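Local coordinates for McyG protein (Microcystis aeruginosa PCC 7806, PDB 4R0M) that probably activates phenylalanine or a related phenylpropanoid starter acid as its adenylate and loads it onto a carrier domain in microcystin synthesis, at residues E216-W221 / V268-S273. Numbering follows the deposited sequence.
Sequences EVTLNW and VSISWS. With FA5 (adenosine-5'-[phenylalaninyl-phosphate]), chain C.
The Trp272 ring and the Asn220 amide lie side by side, their planes 16° apart, with Asn220 OD1 3.8 Å from Trp272 CZ3; Asn220 ND2 is hydrogen-bonded to Met222 O. FA5 CD2, on the rim of the substrate phenyl, sits over one face of the indole near its rim, 3.3 Å from Trp272 CZ2; the two rings are tilted, not stacked. Trp272 NE1 hydrogen-bonds to Ala304 O, probably limiting the ring's turning. Its CG stands anti to the backbone N (chi1 157°), which sends the indole toward the ligand. A leucine at Trp272 would probably leave the rim of the substrate phenyl without the indole face it rests on, and the Ala304 carbonyl without its donor. On the other side of the strands, Trp221 CZ2 comes obliquely to Ser273 CB.

Strands 217-220 and 270-273 run parallel in the mixed sheet of the AMP-binding fold. Val217 O accepts from both Ser269 N and Ile270 N, and Leu219 N bonds Ile270 O. Ser271 OG donates to Leu219 O at 2.8 Å and also bonds Trp259. Ser269 OG takes the Val217 N-H and donates to Glu216 OE1 at 2.7 Å, while Glu216 OE2 pairs with Lys299. Backbone and serine hydrogen bonds thus run from Glu216 to Leu219; beyond them Trp272 alone of the two segments reaches the ligand, consistent with a site that accepts an aromatic side chain.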
loop_
_atom_site.group_PDB
_atom_site.type_symbol
_atom_site.label_atom_id
_atom_site.label_comp_id
_atom_site.label_asym_id
_atom_site.label_seq_id
_atom_site.Cartn_x
_atom_site.Cartn_y
_atom_site.Cartn_z
ATOM N N GLU A 216 8.172 -9.873 -19.018
ATOM C CA GLU A 216 7.923 -9.944 -17.575
ATOM C C GLU A 216 6.537 -10.496 -17.274
ATOM O O GLU A 216 5.614 -10.372 -18.081
ATOM C CB GLU A 216 8.075 -8.573 -16.899
ATOM C CG GLU A 216 9.411 -7.865 -17.097
ATOM C CD GLU A 216 10.602 -8.603 -16.516
ATOM O OE1 GLU A 216 10.410 -9.583 -15.765
ATOM O OE2 GLU A 216 11.746 -8.195 -16.817
ATOM N N VAL A 217 6.408 -11.120 -16.110
ATOM C CA VAL A 217 5.113 -11.545 -15.596
ATOM C C VAL A 217 4.958 -10.979 -14.185
ATOM O O VAL A 217 5.660 -11.389 -13.259
ATOM C CB VAL A 217 4.968 -13.083 -15.586
ATOM C CG1 VAL A 217 3.605 -13.487 -15.044
ATOM C CG2 VAL A 217 5.175 -13.660 -16.983
ATOM N N THR A 218 4.055 -10.011 -14.042
ATOM C CA THR A 218 3.794 -9.385 -12.747
ATOM C C THR A 218 2.609 -10.048 -12.057
ATOM O O THR A 218 1.658 -10.471 -12.716
ATOM C CB THR A 218 3.524 -7.869 -12.869
ATOM O OG1 THR A 218 2.315 -7.647 -13.605
ATOM C CG2 THR A 218 4.680 -7.154 -13.562
ATOM N N LEU A 219 2.683 -10.143 -10.730
ATOM C CA LEU A 219 1.575 -10.642 -9.920
ATOM C C LEU A 219 1.306 -9.713 -8.738
ATOM O O LEU A 219 2.195 -9.448 -7.923
ATOM C CB LEU A 219 1.837 -12.077 -9.440
ATOM C CG LEU A 219 0.766 -12.778 -8.591
ATOM C CD1 LEU A 219 0.757 -14.276 -8.847
ATOM C CD2 LEU A 219 0.938 -12.498 -7.104
ATOM N N ASN A 220 0.070 -9.227 -8.661
ATOM C CA ASN A 220 -0.382 -8.405 -7.551
ATOM C C ASN A 220 -1.463 -9.110 -6.742
ATOM O O ASN A 220 -2.366 -9.733 -7.307
ATOM C CB ASN A 220 -0.922 -7.066 -8.055
ATOM C CG ASN A 220 -1.548 -6.238 -6.948
ATOM O OD1 ASN A 220 -0.867 -5.783 -6.032
ATOM N ND2 ASN A 220 -2.858 -6.044 -7.026
ATOM N N TRP A 221 -1.367 -9.008 -5.420
ATOM C CA TRP A 221 -2.432 -9.503 -4.552
ATOM C C TRP A 221 -2.879 -8.481 -3.538
ATOM O O TRP A 221 -3.595 -8.803 -2.594
ATOM C CB TRP A 221 -2.058 -10.836 -3.912
ATOM C CG TRP A 221 -0.880 -10.784 -2.973
ATOM C CD1 TRP A 221 0.471 -10.711 -3.303
ATOM C CD2 TRP A 221 -0.912 -10.834 -1.504
ATOM N NE1 TRP A 221 1.250 -10.697 -2.174
ATOM C CE2 TRP A 221 0.485 -10.769 -1.062
ATOM C CE3 TRP A 221 -1.922 -10.906 -0.546
ATOM C CZ2 TRP A 221 0.831 -10.786 0.283
ATOM C CZ3 TRP A 221 -1.559 -10.923 0.807
ATOM C CH2 TRP A 221 -0.218 -10.863 1.209
ATOM N N VAL A 268 6.132 -16.259 -12.452
ATOM C CA VAL A 268 6.093 -14.836 -12.124
ATOM C C VAL A 268 7.498 -14.298 -11.869
ATOM O O VAL A 268 8.294 -14.924 -11.166
ATOM C CB VAL A 268 5.167 -14.587 -10.914
ATOM C CG1 VAL A 268 5.256 -13.148 -10.422
ATOM C CG2 VAL A 268 3.730 -14.943 -11.273
ATOM N N SER A 269 7.795 -13.140 -12.451
ATOM C CA SER A 269 9.122 -12.533 -12.354
ATOM C C SER A 269 9.155 -11.292 -11.460
ATOM O O SER A 269 10.212 -10.926 -10.946
ATOM C CB SER A 269 9.645 -12.180 -13.750
ATOM O OG SER A 269 8.767 -11.283 -14.413
ATOM N N ILE A 270 8.000 -10.645 -11.304
ATOM C CA ILE A 270 7.876 -9.422 -10.505
ATOM C C ILE A 270 6.653 -9.522 -9.593
ATOM O O ILE A 270 5.542 -9.784 -10.062
ATOM C CB ILE A 270 7.737 -8.157 -11.390
ATOM C CG1 ILE A 270 8.917 -8.023 -12.363
ATOM C CG2 ILE A 270 7.606 -6.904 -10.528
ATOM C CD1 ILE A 270 8.689 -7.011 -13.469
ATOM N N SER A 271 6.863 -9.317 -8.294
ATOM C CA SER A 271 5.763 -9.295 -7.328
ATOM C C SER A 271 6.089 -8.389 -6.141
ATOM O O SER A 271 7.192 -7.844 -6.055
ATOM C CB SER A 271 5.409 -10.712 -6.859
ATOM O OG SER A 271 4.088 -10.746 -6.342
ATOM N N TRP A 272 5.124 -8.235 -5.234
ATOM C CA TRP A 272 5.239 -7.287 -4.124
ATOM C C TRP A 272 4.295 -7.574 -2.983
ATOM O O TRP A 272 3.167 -8.035 -3.187
ATOM C CB TRP A 272 5.050 -5.854 -4.640
ATOM C CG TRP A 272 4.594 -4.848 -3.606
ATOM C CD1 TRP A 272 5.283 -4.411 -2.473
ATOM C CD2 TRP A 272 3.330 -4.104 -3.591
ATOM N NE1 TRP A 272 4.546 -3.487 -1.779
ATOM C CE2 TRP A 272 3.366 -3.256 -2.393
ATOM C CE3 TRP A 272 2.212 -4.058 -4.416
ATOM C CZ2 TRP A 272 2.317 -2.413 -2.059
ATOM C CZ3 TRP A 272 1.162 -3.202 -4.069
ATOM C CH2 TRP A 272 1.215 -2.399 -2.919
ATOM N N SER A 273 4.781 -7.314 -1.769
ATOM C CA SER A 273 3.957 -7.251 -0.560
ATOM C C SER A 273 4.682 -6.416 0.499
ATOM O O SER A 273 5.897 -6.216 0.404
ATOM C CB SER A 273 3.671 -8.653 -0.015
ATOM O OG SER A 273 4.744 -9.128 0.781
HETATM C C FA5 C . 2.302 3.078 0.205
HETATM O O FA5 C . 2.164 2.382 1.204
HETATM C CA FA5 C . 3.455 2.832 -0.734
HETATM N N FA5 C . 4.621 2.793 0.117
HETATM C CB FA5 C . 3.334 1.491 -1.472
HETATM C CG FA5 C . 4.494 1.019 -2.357
HETATM C CD1 FA5 C . 5.788 1.537 -2.292
HETATM C CD2 FA5 C . 4.251 -0.006 -3.282
HETATM C CE1 FA5 C . 6.801 1.053 -3.130
HETATM C CE2 FA5 C . 5.257 -0.502 -4.120
HETATM C CZ FA5 C . 6.541 0.032 -4.044
HETATM P P FA5 C . 0.833 5.169 1.137
HETATM O OP1 FA5 C . -0.389 4.579 1.789
HETATM O OP2 FA5 C . 0.741 6.551 0.540
HETATM O OP3 FA5 C . 1.343 4.157 -0.027
HETATM O "O5'" FA5 C . 1.988 5.173 2.262
HETATM C "C5'" FA5 C . 3.282 5.725 2.035
HETATM C "C4'" FA5 C . 4.075 5.621 3.329
HETATM O "O4'" FA5 C . 4.337 4.260 3.693
HETATM C "C3'" FA5 C . 5.444 6.262 3.237
HETATM O "O3'" FA5 C . 5.389 7.675 3.421
HETATM C "C2'" FA5 C . 6.188 5.572 4.357
HETATM O "O2'" FA5 C . 5.903 6.202 5.612
HETATM C "C1'" FA5 C . 5.593 4.179 4.374
HETATM N N9 FA5 C . 6.516 3.259 3.661
HETATM C C8 FA5 C . 6.357 2.805 2.405
HETATM N N7 FA5 C . 7.368 1.978 2.041
HETATM C C5 FA5 C . 8.213 1.897 3.084
HETATM C C6 FA5 C . 9.489 1.197 3.381
HETATM N N6 FA5 C . 10.080 0.398 2.463
HETATM N N1 FA5 C . 10.048 1.384 4.600
HETATM C C2 FA5 C . 9.476 2.181 5.527
HETATM N N3 FA5 C . 8.318 2.841 5.329
HETATM C C4 FA5 C . 7.650 2.745 4.149
#